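Local coordinates for catechol 1,2-dioxygenase (Burkholderia ambifaria, PDB 5VXT), which probably cleaves the ring of catechol between its two hydroxyl-bearing carbons, using an iron(III) ion and molecular oxygen, at residues G114-I119 with R272-P277; L123-A128 with L319-T324; D132-I137 with K203-T208; D138-E143 with D189-G194; A163-E168 with F241-D246. All coordinates share one frame; numbering follows the deposited sequence. Where two conformers were deposited one is given.

Interaction 1. Residues G114-I119 with R272-P277; sequences GTPRTI and REELIP
Arg-272 and Leu-275 meet Pro-116, Arg-117 and Thr-118 where two loops pack together at the edge of the intradiol dioxygenase beta sandwich: 114-119 follows helix 94-109, and 272-277 runs between strands 251-256 and 280-282. Neither segment is a regular helix or strand; the contact is made of side chains from both loops and one backbone carbonyl.

The polar part is one strong bond. Arg-272 NH1 donates to Arg-117 O at 2.7 Å, and that oxygen lies close to the plane of the guanidinium, although the donor itself is tilted from the carbonyl plane. The same NH1 also forms a salt bridge with Asp-103 of helix 94-109, and this carboxylate binds Arg-117 NH1 as well. Asp-103 thus gathers both arginines, and Arg-117 NH1 has a second acid in Asp-106. An arginine suits position 272 because its several N-H groups can serve a carbonyl and a carboxylate at once.

The bend in the arginine chain at chi3 (81°) presents one guanidinium face to Pro-116 CB, which sits toward its rim, 3.9 Å from Arg-272 NH1.

The apolar contacts gather round the fork of Leu-275. One branch, Leu-275 CD2, lies 3.7 Å from Pro-116 CG, and the proline's rigid ring also touches Glu-274 CB at 3.8 Å from the same CG. Thr-118 has its hydroxyl anti to the backbone N (chi1 -169°), bonded to Ala-270 O, which turns its methyl to the leucine. There Thr-118 CG2 meets the other branch, Leu-275 CD1, at 3.7 Å.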
# COMPACT_ATOMS: atom_id res chain seq x y z
N GLY B 114 -2.49 18.59 -30.06
CA GLY B 114 -2.57 19.73 -29.18
C GLY B 114 -1.34 19.86 -28.30
O GLY B 114 -0.33 19.16 -28.47
N THR B 115 -1.43 20.78 -27.35
CA THR B 115 -0.47 20.83 -26.26
C THR B 115 -0.39 19.46 -25.60
O THR B 115 -1.44 18.87 -25.30
CB THR B 115 -0.88 21.88 -25.22
OG1 THR B 115 -0.92 23.17 -25.85
CG2 THR B 115 0.11 21.92 -24.06
N PRO B 116 0.80 18.92 -25.37
CA PRO B 116 0.89 17.58 -24.76
C PRO B 116 0.43 17.59 -23.31
O PRO B 116 0.61 18.56 -22.58
CB PRO B 116 2.38 17.24 -24.86
CG PRO B 116 3.07 18.57 -24.93
CD PRO B 116 2.13 19.46 -25.70
N ARG B 117 -0.15 16.46 -22.90
CA ARG B 117 -0.44 16.26 -21.49
C ARG B 117 0.85 15.94 -20.74
O ARG B 117 1.84 15.50 -21.32
CB ARG B 117 -1.43 15.10 -21.31
CG ARG B 117 -0.89 13.74 -21.77
CD ARG B 117 -1.74 12.55 -21.32
NE ARG B 117 -3.15 12.69 -21.69
CZ ARG B 117 -3.66 12.40 -22.89
NH1 ARG B 117 -2.88 11.95 -23.86
NH2 ARG B 117 -4.96 12.58 -23.12
N THR B 118 0.83 16.19 -19.44
CA THR B 118 1.77 15.49 -18.56
C THR B 118 1.10 15.32 -17.20
O THR B 118 -0.10 15.57 -17.05
CB THR B 118 3.15 16.18 -18.50
OG1 THR B 118 4.09 15.31 -17.84
CG2 THR B 118 3.10 17.51 -17.79
N ILE B 119 1.84 14.82 -16.21
CA ILE B 119 1.16 14.30 -15.04
C ILE B 119 0.52 15.42 -14.23
O ILE B 119 0.94 16.59 -14.27
CB ILE B 119 2.11 13.45 -14.18
CG1 ILE B 119 3.12 14.34 -13.46
CG2 ILE B 119 2.77 12.40 -15.07
CD1 ILE B 119 4.05 13.59 -12.56
N ARG B 272 8.56 17.16 -20.70
CA ARG B 272 8.36 16.93 -22.12
C ARG B 272 8.97 18.08 -22.90
O ARG B 272 9.00 19.22 -22.44
CB ARG B 272 6.89 16.77 -22.44
CG ARG B 272 6.24 15.65 -21.65
CD ARG B 272 4.84 15.36 -22.16
NE ARG B 272 4.91 14.52 -23.34
CZ ARG B 272 3.91 13.76 -23.76
NH1 ARG B 272 2.75 13.75 -23.11
NH2 ARG B 272 4.08 13.01 -24.85
N GLU B 273 9.49 17.74 -24.09
CA GLU B 273 10.26 18.67 -24.90
C GLU B 273 9.44 19.91 -25.25
O GLU B 273 9.97 21.02 -25.29
CB GLU B 273 10.72 17.94 -26.17
CG GLU B 273 11.61 18.70 -27.10
CD GLU B 273 11.89 17.91 -28.37
OE1 GLU B 273 11.98 16.66 -28.29
OE2 GLU B 273 11.99 18.53 -29.45
N GLU B 274 8.15 19.72 -25.47
CA GLU B 274 7.28 20.83 -25.84
C GLU B 274 6.83 21.66 -24.65
O GLU B 274 6.13 22.66 -24.85
CB GLU B 274 6.06 20.30 -26.59
CG GLU B 274 6.38 19.45 -27.81
CD GLU B 274 6.57 17.97 -27.46
OE1 GLU B 274 6.66 17.64 -26.25
OE2 GLU B 274 6.62 17.14 -28.39
N LEU B 275 7.20 21.27 -23.43
CA LEU B 275 6.72 21.91 -22.21
C LEU B 275 7.84 22.65 -21.48
O LEU B 275 7.85 22.72 -20.25
CB LEU B 275 6.07 20.87 -21.29
CG LEU B 275 4.86 20.14 -21.87
CD1 LEU B 275 4.26 19.14 -20.88
CD2 LEU B 275 3.78 21.12 -22.34
N ILE B 276 8.78 23.21 -22.24
CA ILE B 276 9.92 23.97 -21.72
C ILE B 276 9.96 25.31 -22.44
O ILE B 276 10.80 25.51 -23.32
CB ILE B 276 11.24 23.22 -21.91
CG1 ILE B 276 11.13 21.76 -21.45
CG2 ILE B 276 12.37 23.93 -21.16
CD1 ILE B 276 12.40 20.97 -21.70
N PRO B 277 9.08 26.25 -22.11
CA PRO B 277 9.00 27.50 -22.88
C PRO B 277 10.07 28.48 -22.43
O PRO B 277 10.50 28.46 -21.27
CB PRO B 277 7.59 28.02 -22.58
CG PRO B 277 7.14 27.31 -21.33
CD PRO B 277 8.13 26.22 -20.98

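Interaction 2. Residues L123-A128 with L319-T324; sequences LYVAGA and LRASAT. With CAQ (catechol), chain K.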
# COMPACT_ATOMS: atom_id res chain seq x y z
N LEU B 123 -0.94 17.30 -5.88
CA LEU B 123 -1.06 18.52 -5.07
C LEU B 123 -2.08 19.51 -5.62
O LEU B 123 -2.00 20.70 -5.32
CB LEU B 123 0.31 19.18 -4.93
CG LEU B 123 1.38 18.20 -4.43
CD1 LEU B 123 2.72 18.88 -4.32
CD2 LEU B 123 0.96 17.59 -3.09
N TYR B 124 -3.05 19.06 -6.41
CA TYR B 124 -4.10 19.96 -6.87
C TYR B 124 -5.09 20.23 -5.75
O TYR B 124 -5.41 19.35 -4.95
CB TYR B 124 -4.82 19.35 -8.07
CG TYR B 124 -6.07 20.12 -8.45
CD1 TYR B 124 -5.98 21.36 -9.06
CD2 TYR B 124 -7.33 19.61 -8.18
CE1 TYR B 124 -7.11 22.07 -9.41
CE2 TYR B 124 -8.47 20.31 -8.53
CZ TYR B 124 -8.35 21.55 -9.13
OH TYR B 124 -9.48 22.25 -9.48
N VAL B 125 -5.59 21.47 -5.68
CA VAL B 125 -6.62 21.86 -4.72
C VAL B 125 -7.76 22.52 -5.47
O VAL B 125 -7.57 23.52 -6.16
CB VAL B 125 -6.08 22.80 -3.62
CG1 VAL B 125 -7.20 23.16 -2.66
CG2 VAL B 125 -4.93 22.14 -2.87
N ALA B 126 -8.96 21.96 -5.32
CA ALA B 126 -10.12 22.49 -6.01
C ALA B 126 -10.70 23.68 -5.26
O ALA B 126 -10.63 23.76 -4.03
CB ALA B 126 -11.19 21.40 -6.16
N GLY B 127 -11.26 24.62 -6.02
CA GLY B 127 -12.09 25.67 -5.45
C GLY B 127 -11.54 27.08 -5.52
O GLY B 127 -12.06 27.95 -4.83
N ALA B 128 -10.51 27.33 -6.33
CA ALA B 128 -9.94 28.66 -6.41
C ALA B 128 -10.98 29.63 -6.97
O ALA B 128 -11.75 29.25 -7.86
CB ALA B 128 -8.69 28.68 -7.29
N LEU B 319 -9.13 11.17 -6.06
CA LEU B 319 -9.27 11.96 -4.83
C LEU B 319 -8.45 13.23 -4.93
O LEU B 319 -7.24 13.19 -5.16
CB LEU B 319 -8.84 11.15 -3.61
CG LEU B 319 -9.83 10.19 -2.95
CD1 LEU B 319 -9.32 9.80 -1.57
CD2 LEU B 319 -11.22 10.81 -2.86
N ARG B 320 -9.12 14.37 -4.78
CA ARG B 320 -8.47 15.68 -4.86
C ARG B 320 -8.90 16.53 -3.68
O ARG B 320 -10.08 16.51 -3.29
CB ARG B 320 -8.81 16.38 -6.18
CG ARG B 320 -8.10 15.79 -7.40
CD ARG B 320 -8.93 15.97 -8.67
NE ARG B 320 -8.27 15.48 -9.88
CZ ARG B 320 -8.92 14.92 -10.91
NH1 ARG B 320 -10.24 14.76 -10.87
NH2 ARG B 320 -8.24 14.51 -11.97
N ALA B 321 -7.95 17.26 -3.11
CA ALA B 321 -8.24 18.16 -2.01
C ALA B 321 -9.08 19.34 -2.49
O ALA B 321 -9.12 19.67 -3.68
CB ALA B 321 -6.94 18.68 -1.39
N SER B 322 -9.75 19.99 -1.53
CA SER B 322 -10.53 21.19 -1.80
C SER B 322 -10.41 22.14 -0.61
O SER B 322 -10.17 21.71 0.52
CB SER B 322 -12.00 20.87 -2.06
OG SER B 322 -12.65 20.52 -0.86
N ALA B 323 -10.61 23.43 -0.88
CA ALA B 323 -10.44 24.44 0.16
C ALA B 323 -11.52 25.51 0.04
O ALA B 323 -12.18 25.65 -0.99
CB ALA B 323 -9.05 25.09 0.09
N THR B 324 -11.65 26.27 1.13
CA THR B 324 -12.62 27.35 1.28
C THR B 324 -12.60 28.34 0.12
O THR B 324 -11.89 29.35 0.15
CB THR B 324 -12.37 28.12 2.60
OG1 THR B 324 -12.26 27.19 3.69
CG2 THR B 324 -13.50 29.09 2.89
C1 CAQ K . 5.05 15.10 -6.69
C2 CAQ K . 4.88 16.44 -6.37
C3 CAQ K . 4.59 17.35 -7.37
O3 CAQ K . 4.41 18.67 -7.11
C4 CAQ K . 4.48 16.88 -8.76
O4 CAQ K . 4.20 17.77 -9.75
C5 CAQ K . 4.66 15.53 -9.04
C6 CAQ K . 4.95 14.65 -8.01
O HOH W 1 -5.07 16.86 -3.80
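Arg-320 runs past the ring of Tyr-124 while the backbones beside them pair as two short, weakly bonded parallel strands. Its CB lies 4.1 Å from Tyr-124 CD2, and Arg-320 CG and CD follow at similar distance, CG meeting the edge of the ring. The chain stays extended from CG to NE, which carries the guanidinium beyond the tyrosine with its plane nearly at right angles (89°) to the ring. At the tip, NH2 pairs with Glu-120 and also bonds Val-316 O. A long arginine fits here: its methylenes cover an aromatic edge and its charge still finds an acid.

Farther along, Ala-126 is bonded through both its N-H and its carbonyl. Ala-126 N donates to Ala-321 O at 2.8 Å, and Ala-323 N returns a longer bond to Ala-126 O at 3.2 Å. Before this, the strands diverge and a water stands between Tyr-124 O and Ala-321 N, accepting from the latter at 3.0 Å. Val-125 CG1 packs on Ala-323 CB at 3.8 Å; the small alanine methyl fits beside the branched valine. Gly-127, at phi 112°, adopts a backbone shape that a side chain would obstruct.

Just upstream, Leu-123 CD1 stands 3.3 Å from catechol O3. The arrangement is thus a minimal, weakly bonded two-stranded parallel sheet in which the C-terminal tail pairs with the chain leaving the catechol pocket.

Interaction 3. Residues D132-I137 with K203-T208; sequences DGVAKI and KYEFRT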
# COMPACT_ATOMS: atom_id res chain seq x y z
N ASP B 132 -11.83 36.90 -14.05
CA ASP B 132 -12.02 37.21 -15.47
C ASP B 132 -10.67 37.57 -16.07
O ASP B 132 -10.09 38.60 -15.72
CB ASP B 132 -13.01 38.35 -15.64
CG ASP B 132 -14.45 37.87 -15.72
OD1 ASP B 132 -14.65 36.68 -16.04
OD2 ASP B 132 -15.37 38.68 -15.49
N GLY B 133 -10.16 36.72 -16.96
CA GLY B 133 -9.00 37.05 -17.77
C GLY B 133 -7.63 37.08 -17.10
O GLY B 133 -6.64 36.71 -17.73
N VAL B 134 -7.54 37.56 -15.86
CA VAL B 134 -6.26 37.73 -15.18
C VAL B 134 -6.44 37.40 -13.70
O VAL B 134 -7.44 37.77 -13.09
CB VAL B 134 -5.69 39.16 -15.35
CG1 VAL B 134 -4.44 39.34 -14.51
CG2 VAL B 134 -5.39 39.47 -16.81
N ALA B 135 -5.47 36.69 -13.13
CA ALA B 135 -5.45 36.42 -11.70
C ALA B 135 -4.06 36.69 -11.15
O ALA B 135 -3.06 36.25 -11.72
CB ALA B 135 -5.85 34.97 -11.39
N LYS B 136 -4.00 37.43 -10.04
CA LYS B 136 -2.79 37.54 -9.24
C LYS B 136 -2.91 36.54 -8.10
O LYS B 136 -3.79 36.66 -7.25
CB LYS B 136 -2.61 38.96 -8.70
CG LYS B 136 -1.30 39.15 -7.96
CD LYS B 136 -1.13 40.57 -7.48
CE LYS B 136 0.26 40.78 -6.89
NZ LYS B 136 0.53 39.84 -5.77
N ILE B 137 -2.04 35.54 -8.09
CA ILE B 137 -2.25 34.36 -7.26
C ILE B 137 -1.26 34.24 -6.12
O ILE B 137 -1.40 33.34 -5.29
CB ILE B 137 -2.27 33.08 -8.11
CG1 ILE B 137 -0.88 32.79 -8.67
CG2 ILE B 137 -3.27 33.21 -9.25
CD1 ILE B 137 -0.84 31.53 -9.53
N LYS B 203 -7.68 34.80 -24.01
CA LYS B 203 -6.46 35.14 -23.28
C LYS B 203 -6.60 34.84 -21.79
O LYS B 203 -7.65 35.08 -21.19
CB LYS B 203 -6.10 36.61 -23.48
CG LYS B 203 -5.71 36.97 -24.91
CD LYS B 203 -5.35 38.45 -25.07
CE LYS B 203 -3.85 38.70 -24.88
NZ LYS B 203 -3.51 40.15 -25.02
N TYR B 204 -5.53 34.31 -21.21
CA TYR B 204 -5.42 34.07 -19.78
C TYR B 204 -4.14 34.73 -19.28
O TYR B 204 -3.18 34.90 -20.04
CB TYR B 204 -5.39 32.55 -19.46
CG TYR B 204 -4.02 31.95 -19.66
CD1 TYR B 204 -3.63 31.49 -20.90
CD2 TYR B 204 -3.11 31.88 -18.60
CE1 TYR B 204 -2.36 30.97 -21.10
CE2 TYR B 204 -1.84 31.37 -18.79
CZ TYR B 204 -1.47 30.92 -20.04
OH TYR B 204 -0.21 30.40 -20.24
N GLU B 205 -4.10 35.08 -18.00
CA GLU B 205 -2.87 35.64 -17.46
C GLU B 205 -2.80 35.37 -15.96
O GLU B 205 -3.78 35.58 -15.24
CB GLU B 205 -2.78 37.14 -17.73
CG GLU B 205 -1.47 37.75 -17.27
CD GLU B 205 -1.30 39.17 -17.79
OE1 GLU B 205 -2.05 39.55 -18.71
OE2 GLU B 205 -0.43 39.89 -17.27
N PHE B 206 -1.64 34.90 -15.51
CA PHE B 206 -1.37 34.70 -14.09
C PHE B 206 -0.20 35.58 -13.69
O PHE B 206 0.83 35.61 -14.37
CB PHE B 206 -1.07 33.22 -13.77
CG PHE B 206 -2.23 32.31 -14.02
CD1 PHE B 206 -3.25 32.20 -13.08
CD2 PHE B 206 -2.31 31.57 -15.18
CE1 PHE B 206 -4.33 31.36 -13.31
CE2 PHE B 206 -3.38 30.72 -15.41
CZ PHE B 206 -4.39 30.62 -14.47
N ARG B 207 -0.37 36.30 -12.59
CA ARG B 207 0.70 37.10 -12.01
C ARG B 207 1.04 36.49 -10.66
O ARG B 207 0.18 36.36 -9.79
CB ARG B 207 0.27 38.56 -11.89
CG ARG B 207 -0.03 39.14 -13.26
CD ARG B 207 -0.57 40.55 -13.20
NE ARG B 207 -0.98 41.00 -14.53
CZ ARG B 207 -1.60 42.14 -14.78
NH1 ARG B 207 -1.89 42.96 -13.78
NH2 ARG B 207 -1.94 42.47 -16.02
N THR B 208 2.30 36.10 -10.50
CA THR B 208 2.67 35.23 -9.40
C THR B 208 4.16 35.42 -9.15
O THR B 208 4.74 36.45 -9.55
CB THR B 208 2.29 33.77 -9.74
OG1 THR B 208 2.69 32.91 -8.67
CG2 THR B 208 2.96 33.31 -11.03
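Ala-135 uses both its N-H and its carbonyl on strand 203-208, as expected where 134-136 lies parallel beside it at the margin of a mixed sheet. Ala-135 N donates to Glu-205 O at 2.9 Å. Arg-207 N donates in return to Ala-135 O at 2.8 Å. Ile-137 N then donates to Arg-207 O at 2.9 Å, so the bonds pass back and forth between the strands. The other edge of 203-208 is served by strand 147-155, through backbone bonds of Tyr-204, Phe-206 and Thr-208.

On the face of Val-134, Glu-205 and Arg-207, the two charged residues lie two apart on one strand and form a salt bridge. Arg-207 approaches side-on, NE and NH2 both donating to OE2, with NE 3.0 Å from Glu-205 OE2. Both nitrogens come from the same face of the carboxylate, well above its plane. Val-134 CG1 covers one face of the guanidinium, 3.8 Å from Arg-207 NE, while Val-134 CG2 lies 3.6 Å from Glu-205 CB. Lys-136, pointing out on this face, pairs with Asp-138.

Ala-135 and Phe-206 point to the other face, and Ile-137, just past the strand, adds to it. Ile-137 CG2 reaches the edge of the Phe-206 ring, 4.0 Å from CD1. With chi1 at 68°, Ile-137 swings CG1 tightly against Thr-208 CB (3.5 Å), whose hydroxyl bonds His-171.

The chemistry is two-sided: one face carries an ion pair with valine over one guanidinium face, whose charges probably offset each other, and alanine, isoleucine and phenylalanine pack toward the core of the sandwich.

Interaction 4. Residues D138-E143 with D189-G194; sequences DLDADE and DFNLRG
Asn-191 and Leu-192 form the corner of a type II turn from Phe-190 to Arg-193, and this corner sits against the loop Asp-138 to Asp-140; the second corner residue, Leu-192, has a positive phi (59°), as that turn requires.

The asparagine does most of the work. With CG anti to the backbone N (chi1 -175°), its amide projects into the loop, and OD1 accepts two successive peptide N-H groups. Leu-139 N, 2.7 Å from Asn-191 OD1, approaches nearly in line with the C=O, whereas Asp-140 N comes from above the amide plane at 3.1 Å from the same oxygen. The amide nitrogen donates to Gln-187 and to a water that is 3.1 Å from Asn-191 ND2 and also bound to Asp-140 O. Beside it, the Asp-140 carboxylate lies inclined to the amide by 32°, with its OD1 bonded to Ser-188.

Two leucines add apolar contacts: Leu-192 CD2 touches Asp-138 CB at 3.6 Å, and Leu-139 CD1 rests 3.4 Å from Asp-189 O.

An asparagine suits this buried place because one uncharged group both accepts and donates. Bonds at both ends of the amide should fix its rotation and tie the loop to the turn.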
# COMPACT_ATOMS: atom_id res chain seq x y z
N ASP B 138 -0.26 35.13 -6.03
CA ASP B 138 0.64 35.09 -4.88
C ASP B 138 0.04 35.94 -3.77
O ASP B 138 0.13 37.17 -3.77
CB ASP B 138 2.06 35.53 -5.26
CG ASP B 138 2.15 36.98 -5.68
OD1 ASP B 138 1.48 37.37 -6.67
OD2 ASP B 138 2.89 37.72 -5.01
N LEU B 139 -0.61 35.28 -2.81
CA LEU B 139 -1.27 35.96 -1.70
C LEU B 139 -0.33 36.25 -0.54
O LEU B 139 -0.57 37.20 0.21
CB LEU B 139 -2.44 35.12 -1.18
CG LEU B 139 -3.51 34.74 -2.21
CD1 LEU B 139 -4.55 33.82 -1.58
CD2 LEU B 139 -4.16 35.99 -2.78
N ASP B 140 0.73 35.46 -0.38
CA ASP B 140 1.61 35.53 0.78
C ASP B 140 2.98 36.04 0.37
O ASP B 140 3.49 35.71 -0.70
CB ASP B 140 1.74 34.16 1.45
CG ASP B 140 0.41 33.60 1.90
OD1 ASP B 140 -0.53 34.41 2.07
OD2 ASP B 140 0.30 32.37 2.09
N ALA B 141 3.58 36.84 1.25
CA ALA B 141 4.92 37.36 1.01
C ALA B 141 5.93 36.22 0.89
O ALA B 141 5.93 35.29 1.71
CB ALA B 141 5.32 38.31 2.14
N ASP B 142 6.78 36.29 -0.13
CA ASP B 142 7.84 35.31 -0.36
C ASP B 142 9.08 36.09 -0.76
O ASP B 142 9.28 36.42 -1.93
CB ASP B 142 7.43 34.30 -1.43
CG ASP B 142 8.41 33.15 -1.56
OD1 ASP B 142 9.48 33.19 -0.92
OD2 ASP B 142 8.09 32.19 -2.31
N GLU B 143 9.92 36.39 0.24
CA GLU B 143 11.11 37.20 0.00
C GLU B 143 12.06 36.55 -1.00
O GLU B 143 12.84 37.25 -1.65
CB GLU B 143 11.84 37.47 1.32
N ASP B 189 -5.23 29.96 2.02
CA ASP B 189 -5.97 29.14 1.08
C ASP B 189 -5.77 29.68 -0.34
O ASP B 189 -5.99 30.86 -0.59
CB ASP B 189 -7.46 29.12 1.43
CG ASP B 189 -7.75 28.40 2.75
OD1 ASP B 189 -7.06 27.40 3.05
OD2 ASP B 189 -8.67 28.83 3.48
N PHE B 190 -5.32 28.80 -1.24
CA PHE B 190 -5.11 29.09 -2.66
C PHE B 190 -3.94 30.02 -2.92
O PHE B 190 -3.88 30.65 -3.99
CB PHE B 190 -6.38 29.65 -3.31
CG PHE B 190 -7.58 28.77 -3.12
CD1 PHE B 190 -8.56 29.10 -2.21
CD2 PHE B 190 -7.70 27.59 -3.84
CE1 PHE B 190 -9.66 28.29 -2.03
CE2 PHE B 190 -8.80 26.78 -3.66
CZ PHE B 190 -9.78 27.13 -2.75
N ASN B 191 -2.99 30.13 -2.00
CA ASN B 191 -1.76 30.83 -2.32
C ASN B 191 -1.05 30.10 -3.45
O ASN B 191 -0.88 28.87 -3.40
CB ASN B 191 -0.84 30.95 -1.11
CG ASN B 191 0.39 31.80 -1.41
OD1 ASN B 191 0.29 32.85 -2.04
ND2 ASN B 191 1.56 31.32 -1.00
N LEU B 192 -0.67 30.86 -4.48
CA LEU B 192 -0.04 30.32 -5.68
C LEU B 192 -0.94 29.31 -6.39
O LEU B 192 -0.46 28.38 -7.04
CB LEU B 192 1.33 29.70 -5.37
CG LEU B 192 2.27 30.60 -4.58
CD1 LEU B 192 3.59 29.91 -4.35
CD2 LEU B 192 2.48 31.93 -5.30
N ARG B 193 -2.26 29.49 -6.26
CA ARG B 193 -3.25 28.76 -7.04
C ARG B 193 -4.28 29.77 -7.52
O ARG B 193 -4.74 30.60 -6.73
CB ARG B 193 -3.94 27.67 -6.21
CG ARG B 193 -3.00 26.71 -5.53
CD ARG B 193 -3.73 25.81 -4.54
NE ARG B 193 -2.81 24.92 -3.84
CZ ARG B 193 -2.39 23.75 -4.32
NH1 ARG B 193 -2.82 23.32 -5.50
NH2 ARG B 193 -1.55 22.99 -3.61
N GLY B 194 -4.65 29.68 -8.79
CA GLY B 194 -5.64 30.59 -9.35
C GLY B 194 -6.48 29.90 -10.39
O GLY B 194 -6.21 28.76 -10.79
O HOH W 2 4.12 32.78 -1.84

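Interaction 5. Residues A163-E168 with F241-D246; sequences AGALVE and FFVTSD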
# COMPACT_ATOMS: atom_id res chain seq x y z
N ALA B 163 -13.49 30.90 -25.92
CA ALA B 163 -14.11 31.75 -24.93
C ALA B 163 -14.62 30.92 -23.75
O ALA B 163 -15.11 29.80 -23.93
CB ALA B 163 -15.26 32.54 -25.55
N GLY B 164 -14.47 31.46 -22.55
CA GLY B 164 -15.04 30.82 -21.38
C GLY B 164 -14.35 29.56 -20.95
O GLY B 164 -14.95 28.75 -20.23
N ALA B 165 -13.11 29.34 -21.38
CA ALA B 165 -12.32 28.22 -20.87
C ALA B 165 -11.80 28.55 -19.48
O ALA B 165 -11.45 29.70 -19.19
CB ALA B 165 -11.16 27.90 -21.81
N LEU B 166 -11.76 27.55 -18.62
CA LEU B 166 -11.26 27.72 -17.26
C LEU B 166 -9.82 27.22 -17.21
O LEU B 166 -9.55 26.02 -17.38
CB LEU B 166 -12.13 26.96 -16.26
CG LEU B 166 -11.72 27.14 -14.80
CD1 LEU B 166 -11.94 28.59 -14.39
CD2 LEU B 166 -12.51 26.19 -13.92
N VAL B 167 -8.89 28.13 -16.96
CA VAL B 167 -7.48 27.79 -16.78
C VAL B 167 -7.19 27.82 -15.29
O VAL B 167 -7.32 28.87 -14.64
CB VAL B 167 -6.56 28.76 -17.54
CG1 VAL B 167 -5.10 28.33 -17.37
CG2 VAL B 167 -6.94 28.82 -19.01
N GLU B 168 -6.81 26.68 -14.73
CA GLU B 168 -6.37 26.61 -13.35
C GLU B 168 -4.86 26.40 -13.30
O GLU B 168 -4.28 25.75 -14.17
CB GLU B 168 -7.06 25.46 -12.60
CG GLU B 168 -8.56 25.60 -12.59
CD GLU B 168 -9.22 24.45 -11.90
OE1 GLU B 168 -9.20 24.44 -10.66
OE2 GLU B 168 -9.74 23.57 -12.61
N PHE B 241 -1.09 23.03 -14.86
CA PHE B 241 -2.33 23.57 -15.38
C PHE B 241 -3.39 22.50 -15.62
O PHE B 241 -3.09 21.39 -16.08
CB PHE B 241 -2.11 24.33 -16.70
CG PHE B 241 -1.12 25.45 -16.59
CD1 PHE B 241 -1.53 26.74 -16.29
CD2 PHE B 241 0.23 25.21 -16.80
CE1 PHE B 241 -0.62 27.78 -16.20
CE2 PHE B 241 1.15 26.25 -16.71
CZ PHE B 241 0.72 27.53 -16.41
N PHE B 242 -4.64 22.86 -15.31
CA PHE B 242 -5.84 22.29 -15.89
C PHE B 242 -6.42 23.29 -16.86
O PHE B 242 -6.47 24.49 -16.55
CB PHE B 242 -6.92 22.02 -14.83
CG PHE B 242 -6.70 20.80 -14.02
CD1 PHE B 242 -6.05 19.70 -14.55
CD2 PHE B 242 -7.18 20.73 -12.72
CE1 PHE B 242 -5.86 18.55 -13.79
CE2 PHE B 242 -6.99 19.58 -11.95
CZ PHE B 242 -6.33 18.50 -12.50
N VAL B 243 -6.91 22.83 -18.01
CA VAL B 243 -7.73 23.67 -18.89
C VAL B 243 -9.03 22.94 -19.20
O VAL B 243 -9.01 21.85 -19.78
CB VAL B 243 -7.01 24.07 -20.18
CG1 VAL B 243 -7.87 25.07 -20.97
CG2 VAL B 243 -5.66 24.71 -19.88
N THR B 244 -10.15 23.56 -18.83
CA THR B 244 -11.46 22.95 -18.98
C THR B 244 -12.36 23.87 -19.78
O THR B 244 -12.36 25.09 -19.55
CB THR B 244 -12.09 22.68 -17.61
OG1 THR B 244 -11.19 21.91 -16.83
CG2 THR B 244 -13.42 21.93 -17.76
N SER B 245 -13.13 23.30 -20.70
CA SER B 245 -14.07 24.06 -21.53
C SER B 245 -14.96 23.10 -22.29
O SER B 245 -14.50 22.05 -22.76
CB SER B 245 -13.33 24.97 -22.52
OG SER B 245 -12.66 24.19 -23.49
N ASP B 246 -16.24 23.45 -22.43
CA ASP B 246 -17.17 22.60 -23.17
C ASP B 246 -16.71 22.47 -24.61
O ASP B 246 -16.12 23.39 -25.18
CB ASP B 246 -18.58 23.19 -23.13
CG ASP B 246 -18.90 23.83 -21.80
OD1 ASP B 246 -18.75 23.16 -20.75
OD2 ASP B 246 -19.31 25.01 -21.79
O HOH W 3 -16.64 26.35 -21.31
O HOH W 4 -9.68 23.79 -15.53
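Leu-166 O is gripped by two donors: Thr-244 N, 2.9 Å away on the neighbouring strand, and a water at 2.9 Å from the same Leu-166 O. That water also donates to Glu-168 OE2 and accepts from Thr-244 OG1, the latter 2.7 Å from it, so a threonine hydroxyl, a carboxylate and a backbone carbonyl share one molecule. Threonine suits this partly exposed place on the sheet face, being beta-branched for the strand and hydroxylated for the water.

The backbone pairing is antiparallel. Leu-166 N donates to Thr-244 O at 2.7 Å, completing a hydrogen-bonded pair, and Glu-168 with Phe-242 forms the next one. Between them Val-167 and Val-243 make a non-hydrogen-bonded pair.

On the water's face, Glu-168 runs outward from a chi1 of -59° and sets OE2 at the edge of the Phe-242 ring, 3.8 Å from CD2; its OE1 is hydrogen-bonded to Tyr-124. The ring of Phe-242 also has a cation-pi contact with Lys-250. The reverse face is mainly apolar: Val-167 CG1 lies 4.1 Å from Phe-241 CD1, and Tyr-204 and Phe-206 of the second sheet pack on Val-167. Beyond the last pair, Ala-165 CB meets Ser-245 CB at 3.7 Å, the serine OG bonding His-248.

This joins the middle strand of a five-stranded sheet in the dioxygenase beta sandwich to its neighbour, strand 238-244, which carries the iron ligands His-238 and His-240 near its start.

Interactions 3 and 5 lie in facing sheets of the sandwich, about 13 Å apart between centres, and meet where Phe-206 CZ approaches Val-167 O at 3.4 Å. Interaction 4 continues directly from interaction 3, since Ile-137 O and Leu-192 N are 2.7 Å apart, probably hydrogen-bonded. Interaction 2 joins interaction 4 through a probable hydrogen bond from Arg-193 NH1 to the carbonyl O of the catechol-pocket residue Leu-123 (2.8 Å), and reaches interaction 5 through Tyr-124. Interaction 1 adjoins interaction 2 in sequence but stands apart from the others. Its Thr-118 side chain is still about 8 Å from catechol and about 9 Å from the iron, against about 12 Å from the iron to the Ile-137 side chain.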